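Local structure of glutathione S-transferase family protein (Pseudomonas putida, 3LXZ) at residues A[100-111]-A[123-134]; A[152-160]-A[185-193]. The protein probably conjugates reduced glutathione to a wide range of hydrophobic electrophiles, as a member of the glutathione S-transferase superfamily. All blocks are in the same frame, centred on the assembly; numbering follows the deposited sequence.

Contact 1 of 2, residues A[100-111]-A[123-134]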
loop_
_atom_site.group_PDB
_atom_site.type_symbol
_atom_site.label_atom_id
_atom_site.label_comp_id
_atom_site.label_asym_id
_atom_site.label_seq_id
_atom_site.Cartn_x
_atom_site.Cartn_y
_atom_site.Cartn_z
ATOM N N TYR A 100 7.446 2.995 -1.267
ATOM C CA TYR A 100 8.705 3.674 -0.939
ATOM C C TYR A 100 9.508 4.076 -2.143
ATOM O O TYR A 100 10.529 4.792 -2.005
ATOM C CB TYR A 100 9.571 2.861 0.052
ATOM C CG TYR A 100 8.757 2.409 1.238
ATOM C CD1 TYR A 100 8.012 3.331 1.975
ATOM C CD2 TYR A 100 8.681 1.069 1.565
ATOM C CE1 TYR A 100 7.203 2.917 3.051
ATOM C CE2 TYR A 100 7.898 0.631 2.623
ATOM C CZ TYR A 100 7.157 1.564 3.359
ATOM O OH TYR A 100 6.395 1.091 4.400
ATOM N N ILE A 101 9.040 3.685 -3.324
ATOM C CA ILE A 101 9.685 4.115 -4.586
ATOM C C ILE A 101 8.665 4.761 -5.504
ATOM O O ILE A 101 8.795 5.937 -5.830
ATOM C CB ILE A 101 10.474 2.989 -5.278
ATOM C CG1 ILE A 101 11.657 2.573 -4.383
ATOM C CG2 ILE A 101 10.929 3.454 -6.676
ATOM C CD1 ILE A 101 12.573 1.540 -4.999
ATOM N N GLU A 102 7.602 4.033 -5.849
ATOM C CA GLU A 102 6.628 4.587 -6.791
ATOM C C GLU A 102 5.902 5.864 -6.292
ATOM O O GLU A 102 5.884 6.874 -6.986
ATOM C CB GLU A 102 5.634 3.521 -7.234
ATOM C CG GLU A 102 5.028 3.836 -8.678
ATOM C CD GLU A 102 4.045 5.007 -8.761
ATOM O OE1 GLU A 102 3.277 5.265 -7.789
ATOM O OE2 GLU A 102 4.002 5.648 -9.845
ATOM N N LEU A 103 5.321 5.814 -5.087
ATOM C CA LEU A 103 4.585 6.959 -4.559
ATOM C C LEU A 103 5.457 8.187 -4.359
ATOM O O LEU A 103 5.074 9.276 -4.800
ATOM C CB LEU A 103 3.799 6.631 -3.282
ATOM C CG LEU A 103 2.675 5.573 -3.468
ATOM C CD1 LEU A 103 1.893 5.496 -2.158
ATOM C CD2 LEU A 103 1.766 5.890 -4.650
ATOM N N PRO A 104 6.643 8.038 -3.747
ATOM C CA PRO A 104 7.433 9.272 -3.687
ATOM C C PRO A 104 7.847 9.818 -5.060
ATOM O O PRO A 104 7.858 11.034 -5.250
ATOM C CB PRO A 104 8.665 8.898 -2.867
ATOM C CG PRO A 104 8.616 7.472 -2.641
ATOM C CD PRO A 104 7.290 6.911 -3.050
ATOM N N ALA A 105 8.233 8.965 -5.998
ATOM C CA ALA A 105 8.532 9.454 -7.351
ATOM C C ALA A 105 7.343 10.177 -7.979
ATOM O O ALA A 105 7.521 11.220 -8.647
ATOM C CB ALA A 105 9.005 8.333 -8.249
ATOM N N ARG A 106 6.142 9.625 -7.757
ATOM C CA ARG A 106 4.886 10.152 -8.294
ATOM C C ARG A 106 4.673 11.623 -7.876
ATOM O O ARG A 106 4.109 12.407 -8.647
ATOM C CB ARG A 106 3.711 9.252 -7.912
ATOM C CG ARG A 106 2.299 9.689 -8.378
ATOM C CD ARG A 106 1.283 8.530 -8.193
ATOM N NE ARG A 106 1.504 7.463 -9.190
ATOM C CZ ARG A 106 1.046 7.516 -10.444
ATOM N NH1 ARG A 106 1.301 6.538 -11.306
ATOM N NH2 ARG A 106 0.328 8.567 -10.850
ATOM N N THR A 107 5.190 11.991 -6.703
ATOM C CA THR A 107 5.052 13.378 -6.215
ATOM C C THR A 107 5.801 14.346 -7.120
ATOM O O THR A 107 5.534 15.564 -7.093
ATOM C CB THR A 107 5.482 13.585 -4.734
ATOM O OG1 THR A 107 6.907 13.414 -4.582
ATOM C CG2 THR A 107 4.684 12.673 -3.769
ATOM N N CYS A 108 6.733 13.810 -7.913
ATOM C CA CYS A 108 7.511 14.638 -8.798
ATOM C C CYS A 108 7.204 14.441 -10.268
ATOM O O CYS A 108 7.920 14.994 -11.093
ATOM C CB CYS A 108 9.000 14.420 -8.561
ATOM S SG CYS A 108 9.552 14.970 -6.937
ATOM N N TYR A 109 6.166 13.662 -10.614
ATOM C CA TYR A 109 5.850 13.441 -12.042
ATOM C C TYR A 109 5.402 14.734 -12.732
ATOM O O TYR A 109 5.628 14.909 -13.936
ATOM C CB TYR A 109 4.788 12.352 -12.272
ATOM C CG TYR A 109 5.178 10.914 -11.912
ATOM C CD1 TYR A 109 6.502 10.541 -11.664
ATOM C CD2 TYR A 109 4.197 9.926 -11.859
ATOM C CE1 TYR A 109 6.822 9.212 -11.328
ATOM C CE2 TYR A 109 4.504 8.594 -11.550
ATOM C CZ TYR A 109 5.816 8.238 -11.285
ATOM O OH TYR A 109 6.084 6.922 -10.944
ATOM N N ALA A 110 4.791 15.642 -11.962
ATOM C CA ALA A 110 4.431 16.951 -12.499
ATOM C C ALA A 110 5.628 17.610 -13.176
ATOM O O ALA A 110 5.499 18.123 -14.279
ATOM C CB ALA A 110 3.845 17.845 -11.420
ATOM N N GLU A 111 6.789 17.580 -12.531
ATOM C CA GLU A 111 7.985 18.226 -13.057
ATOM C C GLU A 111 8.687 17.379 -14.115
ATOM O O GLU A 111 9.066 17.887 -15.179
ATOM C CB GLU A 111 8.955 18.580 -11.940
ATOM C CG GLU A 111 10.148 19.396 -12.428
ATOM C CD GLU A 111 10.970 19.988 -11.304
ATOM O OE1 GLU A 111 12.198 20.076 -11.474
ATOM O OE2 GLU A 111 10.400 20.364 -10.253
ATOM N N LYS A 123 10.146 18.303 -3.204
ATOM C CA LYS A 123 11.374 17.712 -3.788
ATOM C C LYS A 123 12.302 17.126 -2.723
ATOM O O LYS A 123 12.794 15.983 -2.853
ATOM C CB LYS A 123 12.105 18.744 -4.678
ATOM C CG LYS A 123 11.411 18.955 -6.043
ATOM C CD LYS A 123 12.272 19.737 -7.040
ATOM C CE LYS A 123 11.991 21.233 -7.003
ATOM N NZ LYS A 123 12.121 21.847 -8.383
ATOM N N GLU A 124 12.521 17.902 -1.661
ATOM C CA GLU A 124 13.322 17.471 -0.516
ATOM C C GLU A 124 12.797 16.175 0.051
ATOM O O GLU A 124 13.572 15.269 0.321
ATOM C CB GLU A 124 13.328 18.522 0.595
ATOM C CG GLU A 124 14.024 19.785 0.191
ATOM C CD GLU A 124 13.934 20.936 1.211
ATOM O OE1 GLU A 124 13.115 20.901 2.186
ATOM O OE2 GLU A 124 14.717 21.888 1.005
ATOM N N LYS A 125 11.479 16.096 0.238
ATOM C CA LYS A 125 10.886 14.923 0.837
ATOM C C LYS A 125 11.022 13.732 -0.125
ATOM O O LYS A 125 11.362 12.633 0.302
ATOM C CB LYS A 125 9.435 15.196 1.283
ATOM C CG LYS A 125 8.686 14.014 1.891
ATOM C CD LYS A 125 9.527 13.249 2.927
ATOM C CE LYS A 125 8.681 12.298 3.761
ATOM N NZ LYS A 125 8.129 12.968 4.946
ATOM N N ALA A 126 10.793 13.959 -1.417
ATOM C CA ALA A 126 10.963 12.901 -2.404
ATOM C C ALA A 126 12.379 12.365 -2.453
ATOM O O ALA A 126 12.576 11.164 -2.529
ATOM C CB ALA A 126 10.506 13.332 -3.785
ATOM N N ARG A 127 13.372 13.239 -2.413
ATOM C CA ARG A 127 14.756 12.775 -2.386
ATOM C C ARG A 127 15.037 11.852 -1.186
ATOM O O ARG A 127 15.597 10.780 -1.350
ATOM C CB ARG A 127 15.722 13.969 -2.365
ATOM C CG ARG A 127 17.236 13.559 -2.380
ATOM C CD ARG A 127 18.153 14.769 -2.126
ATOM N NE ARG A 127 17.781 15.852 -3.018
ATOM C CZ ARG A 127 18.328 16.069 -4.208
ATOM N NH1 ARG A 127 19.322 15.295 -4.648
ATOM N NH2 ARG A 127 17.893 17.077 -4.949
ATOM N N ALA A 128 14.631 12.258 0.019
ATOM C CA ALA A 128 14.887 11.436 1.197
ATOM C C ALA A 128 14.106 10.109 1.078
ATOM O O ALA A 128 14.647 9.024 1.370
ATOM C CB ALA A 128 14.503 12.198 2.488
ATOM N N ASP A 129 12.852 10.196 0.648
ATOM C CA ASP A 129 12.007 8.986 0.525
ATOM C C ASP A 129 12.551 7.994 -0.517
ATOM O O ASP A 129 12.549 6.771 -0.279
ATOM C CB ASP A 129 10.555 9.350 0.203
ATOM C CG ASP A 129 9.801 9.897 1.391
ATOM O OD1 ASP A 129 10.235 9.721 2.552
ATOM O OD2 ASP A 129 8.720 10.483 1.164
ATOM N N LEU A 130 12.999 8.513 -1.661
ATOM C CA LEU A 130 13.571 7.668 -2.718
ATOM C C LEU A 130 14.902 7.052 -2.353
ATOM O O LEU A 130 15.141 5.858 -2.575
ATOM C CB LEU A 130 13.686 8.420 -4.029
ATOM C CG LEU A 130 12.307 8.550 -4.674
ATOM C CD1 LEU A 130 12.286 9.600 -5.724
ATOM C CD2 LEU A 130 11.916 7.200 -5.244
ATOM N N LEU A 131 15.766 7.859 -1.757
ATOM C CA LEU A 131 16.998 7.318 -1.229
ATOM C C LEU A 131 16.702 6.171 -0.247
ATOM O O LEU A 131 17.362 5.142 -0.279
ATOM C CB LEU A 131 17.817 8.410 -0.542
ATOM C CG LEU A 131 18.544 9.354 -1.486
ATOM C CD1 LEU A 131 19.343 10.370 -0.643
ATOM C CD2 LEU A 131 19.515 8.614 -2.471
ATOM N N ALA A 132 15.705 6.340 0.618
ATOM C CA ALA A 132 15.423 5.267 1.576
ATOM C C ALA A 132 14.769 4.066 0.883
ATOM O O ALA A 132 15.029 2.902 1.227
ATOM C CB ALA A 132 14.556 5.789 2.746
ATOM N N GLY A 133 13.954 4.346 -0.125
ATOM C CA GLY A 133 13.214 3.279 -0.796
ATOM C C GLY A 133 14.146 2.404 -1.601
ATOM O O GLY A 133 14.019 1.167 -1.619
ATOM N N PHE A 134 15.085 3.041 -2.283
ATOM C CA PHE A 134 16.110 2.306 -3.031
ATOM C C PHE A 134 17.038 1.524 -2.092
ATOM O O PHE A 134 17.427 0.395 -2.423
ATOM C CB PHE A 134 16.895 3.240 -3.972
ATOM C CG PHE A 134 16.211 3.444 -5.288
ATOM C CD1 PHE A 134 16.227 2.430 -6.242
ATOM C CD2 PHE A 134 15.515 4.614 -5.571
ATOM C CE1 PHE A 134 15.563 2.580 -7.483
ATOM C CE2 PHE A 134 14.863 4.782 -6.837
ATOM C CZ PHE A 134 14.883 3.756 -7.779
#

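Contact 2 of 2, residues A[152-160]-A[185-193]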
loop_
_atom_site.group_PDB
_atom_site.type_symbol
_atom_site.label_atom_id
_atom_site.label_comp_id
_atom_site.label_asym_id
_atom_site.label_seq_id
_atom_site.Cartn_x
_atom_site.Cartn_y
_atom_site.Cartn_z
ATOM N N LEU A 152 10.389 -15.052 -12.183
ATOM C CA LEU A 152 9.531 -13.876 -12.364
ATOM C C LEU A 152 8.334 -13.966 -11.400
ATOM O O LEU A 152 7.672 -15.012 -11.320
ATOM C CB LEU A 152 9.036 -13.792 -13.821
ATOM C CG LEU A 152 8.044 -12.660 -14.104
ATOM C CD1 LEU A 152 8.826 -11.407 -14.074
ATOM C CD2 LEU A 152 7.392 -12.797 -15.482
ATOM N N THR A 153 8.094 -12.898 -10.646
ATOM C CA THR A 153 6.923 -12.822 -9.746
ATOM C C THR A 153 6.249 -11.467 -9.894
ATOM O O THR A 153 6.776 -10.589 -10.577
ATOM C CB THR A 153 7.280 -12.974 -8.257
ATOM O OG1 THR A 153 8.057 -11.847 -7.812
ATOM C CG2 THR A 153 8.051 -14.240 -7.996
ATOM N N LEU A 154 5.087 -11.297 -9.231
ATOM C CA LEU A 154 4.416 -10.013 -9.152
ATOM C C LEU A 154 5.315 -8.845 -8.774
ATOM O O LEU A 154 5.150 -7.727 -9.280
ATOM C CB LEU A 154 3.247 -10.087 -8.149
ATOM C CG LEU A 154 2.254 -11.232 -8.387
ATOM C CD1 LEU A 154 1.173 -11.242 -7.279
ATOM C CD2 LEU A 154 1.600 -11.181 -9.769
ATOM N N ALA A 155 6.239 -9.075 -7.864
ATOM C CA ALA A 155 7.109 -7.978 -7.469
ATOM C C ALA A 155 7.945 -7.435 -8.624
ATOM O O ALA A 155 8.286 -6.245 -8.610
ATOM C CB ALA A 155 8.008 -8.384 -6.301
ATOM N N ASP A 156 8.250 -8.275 -9.626
ATOM C CA ASP A 156 9.008 -7.796 -10.792
ATOM C C ASP A 156 8.211 -6.860 -11.676
ATOM O O ASP A 156 8.793 -6.033 -12.355
ATOM C CB ASP A 156 9.520 -8.980 -11.607
ATOM C CG ASP A 156 10.486 -9.807 -10.825
ATOM O OD1 ASP A 156 11.595 -9.263 -10.522
ATOM O OD2 ASP A 156 10.147 -10.956 -10.484
ATOM N N LEU A 157 6.881 -7.050 -11.711
ATOM C CA LEU A 157 5.991 -6.144 -12.405
ATOM C C LEU A 157 5.993 -4.759 -11.755
ATOM O O LEU A 157 6.145 -3.745 -12.443
ATOM C CB LEU A 157 4.569 -6.727 -12.518
ATOM C CG LEU A 157 4.459 -8.207 -12.967
ATOM C CD1 LEU A 157 2.984 -8.686 -13.012
ATOM C CD2 LEU A 157 5.180 -8.440 -14.305
HETATM N N MSE A 158 5.837 -4.692 -10.430
HETATM C CA MSE A 158 5.908 -3.389 -9.759
HETATM C C MSE A 158 7.306 -2.779 -9.928
HETATM O O MSE A 158 7.440 -1.570 -10.142
HETATM C CB MSE A 158 5.561 -3.577 -8.272
HETATM C CG MSE A 158 5.635 -2.351 -7.398
HETATM SE SE MSE A 158 4.255 -1.029 -7.734
HETATM C CE MSE A 158 2.583 -2.019 -7.479
ATOM N N PHE A 159 8.345 -3.595 -9.832
ATOM C CA PHE A 159 9.716 -3.112 -10.084
ATOM C C PHE A 159 9.885 -2.498 -11.480
ATOM O O PHE A 159 10.360 -1.400 -11.628
ATOM C CB PHE A 159 10.702 -4.265 -9.923
ATOM C CG PHE A 159 12.128 -3.929 -10.344
ATOM C CD1 PHE A 159 13.041 -3.447 -9.403
ATOM C CD2 PHE A 159 12.546 -4.105 -11.662
ATOM C CE1 PHE A 159 14.356 -3.125 -9.765
ATOM C CE2 PHE A 159 13.876 -3.815 -12.036
ATOM C CZ PHE A 159 14.762 -3.299 -11.098
ATOM N N CYS A 160 9.490 -3.217 -12.521
ATOM C CA CYS A 160 9.931 -2.782 -13.826
ATOM C C CYS A 160 9.167 -1.552 -14.328
ATOM O O CYS A 160 9.678 -0.808 -15.141
ATOM C CB CYS A 160 9.964 -3.941 -14.812
ATOM S SG CYS A 160 8.391 -4.307 -15.434
ATOM N N ALA A 185 19.830 -3.959 -9.835
ATOM C CA ALA A 185 18.576 -3.399 -10.304
ATOM C C ALA A 185 18.742 -3.003 -11.769
ATOM O O ALA A 185 17.857 -3.202 -12.583
ATOM C CB ALA A 185 18.175 -2.194 -9.440
ATOM N N LYS A 186 19.922 -2.522 -12.108
ATOM C CA LYS A 186 20.184 -2.093 -13.486
ATOM C C LYS A 186 20.031 -3.293 -14.421
ATOM O O LYS A 186 19.356 -3.215 -15.468
ATOM C CB LYS A 186 21.574 -1.431 -13.606
ATOM C CG LYS A 186 21.697 -0.437 -14.755
ATOM C CD LYS A 186 23.099 0.168 -14.754
ATOM C CE LYS A 186 23.124 1.506 -15.454
ATOM N NZ LYS A 186 22.021 1.614 -16.447
ATOM N N ALA A 187 20.588 -4.429 -14.004
ATOM C CA ALA A 187 20.563 -5.641 -14.799
ATOM C C ALA A 187 19.150 -6.218 -14.935
ATOM O O ALA A 187 18.763 -6.671 -15.999
ATOM C CB ALA A 187 21.514 -6.671 -14.196
ATOM N N LEU A 188 18.364 -6.156 -13.857
ATOM C CA LEU A 188 16.999 -6.682 -13.906
ATOM C C LEU A 188 16.126 -5.807 -14.827
ATOM O O LEU A 188 15.295 -6.332 -15.577
ATOM C CB LEU A 188 16.403 -6.793 -12.475
ATOM C CG LEU A 188 14.922 -7.224 -12.398
ATOM C CD1 LEU A 188 14.649 -8.540 -13.147
ATOM C CD2 LEU A 188 14.464 -7.392 -10.928
ATOM N N LEU A 189 16.315 -4.492 -14.763
ATOM C CA LEU A 189 15.522 -3.600 -15.581
ATOM C C LEU A 189 15.784 -3.913 -17.049
ATOM O O LEU A 189 14.850 -3.952 -17.835
ATOM C CB LEU A 189 15.824 -2.137 -15.268
ATOM C CG LEU A 189 14.760 -1.136 -15.742
ATOM C CD1 LEU A 189 13.374 -1.366 -15.055
ATOM C CD2 LEU A 189 15.210 0.289 -15.485
ATOM N N GLN A 190 17.039 -4.152 -17.435
ATOM C CA GLN A 190 17.280 -4.513 -18.833
ATOM C C GLN A 190 16.638 -5.846 -19.174
ATOM O O GLN A 190 16.102 -6.011 -20.256
ATOM C CB GLN A 190 18.760 -4.593 -19.138
ATOM C CG GLN A 190 19.054 -4.733 -20.637
ATOM C CD GLN A 190 19.072 -6.159 -21.122
ATOM O OE1 GLN A 190 19.017 -7.108 -20.339
ATOM N NE2 GLN A 190 19.143 -6.328 -22.450
ATOM N N LEU A 191 16.689 -6.786 -18.235
ATOM C CA LEU A 191 16.124 -8.118 -18.432
ATOM C C LEU A 191 14.594 -8.107 -18.658
ATOM O O LEU A 191 14.078 -8.758 -19.570
ATOM C CB LEU A 191 16.484 -9.021 -17.243
ATOM C CG LEU A 191 15.986 -10.468 -17.354
ATOM C CD1 LEU A 191 16.470 -11.155 -18.634
ATOM C CD2 LEU A 191 16.400 -11.298 -16.140
HETATM N N MSE A 192 13.883 -7.360 -17.806
HETATM C CA MSE A 192 12.447 -7.164 -17.941
HETATM C C MSE A 192 12.184 -6.432 -19.248
HETATM O O MSE A 192 11.155 -6.632 -19.865
HETATM C CB MSE A 192 11.887 -6.330 -16.760
HETATM C CG MSE A 192 11.915 -6.995 -15.361
HETATM SE SE MSE A 192 11.069 -8.735 -15.342
HETATM C CE MSE A 192 9.205 -8.206 -15.567
ATOM N N GLY A 193 13.127 -5.584 -19.672
ATOM C CA GLY A 193 13.001 -4.859 -20.976
ATOM C C GLY A 193 12.952 -5.771 -22.199
ATOM O O GLY A 193 12.421 -5.383 -23.270
#

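Contact 1 of 2, residues A[100-111]-A[123-134]
Ile101 lies over one face of the Phe134 ring, its CD1 3.9 Å from the ring centroid and 9° off the normal, a CH-pi contact with the side chains at about a right angle. The second branch, CG2, sits 4.1 Å from Leu130 CD2, and Phe178 stacks with the same ring. Gly133 brings bare backbone against backbone: its CA approaches Tyr100 O at 3.3 Å as a CA-H...O contact. Helix segments 100-106 and 123-134 run antiparallel at 162°, axes 8.4 Å apart; a side chain at Gly133 would run into Tyr100 O, so its absence is consistent with this closeness. Tyr100 OH bonds to Glu62 of the second subunit. Pro104 CB rests on Asp129 CB (3.6 Å), and the methyl of Ala126 touches both Cys108 SG and Thr107 OG1. At the far end an extended Glu111 meets a Lys123 chain bent at its last two torsions; NZ approaches the syn lone pair of OE2 at 2.9 Å, and Val118 N donates to the same oxygen. Arg106, a glutathione-binding residue, is braced by Glu102. The seam is largely apolar, its only cross-segment hydrogen bond the Lys123–Glu111 ion pair, so apolar packing and close backbone approach hold most of its length.

Contact 2 of 2, residues A[152-160]-A[185-193]
The carboxylate of Asp156, against which Leu188 CD2 packs, is gripped at both oxygens: OD2 receives Thr153 N through its anti lone pair at 2.8 Å, with an N-H...O angle of 165°, and OD1 receives Val147 N from the neighbouring loop. These bonds hold the group in place, so a buried acid has its polar atoms answered while Leu188 CD2 comes to 3.4 Å from Asp156 OD1. Thr153 OG1 in turn accepts a weak bond from Ala155 N. Together Thr153 and Asp156 form a capping box at the start of helix 154-174, the Ser/Thr-Xaa-Xaa-Asp N-capping motif known from the C-terminal domain of glutathione transferases.

One turn on, Phe159 projects toward helix 183-193 with CG opposite its backbone N (chi1 172°), which carries the ring across to the second helix. The segments 154-160 and 185-193 cross nearly perpendicularly, at 98°, and their axes stay 10.3 Å apart. Leu188 CD2 covers one face, displaced toward the rim, in a CH-pi contact 3.9 Å from the centroid of the Phe159 ring. The ring edge points at the helix backbone, with Phe159 CZ 3.4 Å from Ala185 O, and CE2 touches Leu189 CD1. An alanine in place of Phe159 has no ring for Leu188 CD2 to lie over, and would probably leave a gap between the helices beside Ala185 and Leu189.

Met192, modelled as selenomethionine, fills the other half of the interface. Its chain, bent at chi2 and chi3, folds Met192 CE in against Leu152 CD1 at 3.6 Å and more loosely against Leu157 CD2, while its CB rests on Cys160 CB, also at 3.6 Å.

Both contacts belong to the helical C-terminal domain, and their centres lie 19 Å apart; the nearest atoms come within about 5 Å but do not touch. They follow in series along the chain: contact 1 pairs the end of helix 84-106 and the following helix with helix 120-140, and contact 2 then joins helix 154-174 to helix 183-193. Helix 154-174 connects them, since Ala166 packs on Ile101 while Met158 lies against Leu94 and Ile97 of helix 84-106. Contact 1 holds Arg106 of the glutathione site and borders the second subunit; contact 2, untouched by that subunit, belongs to the interior of the domain.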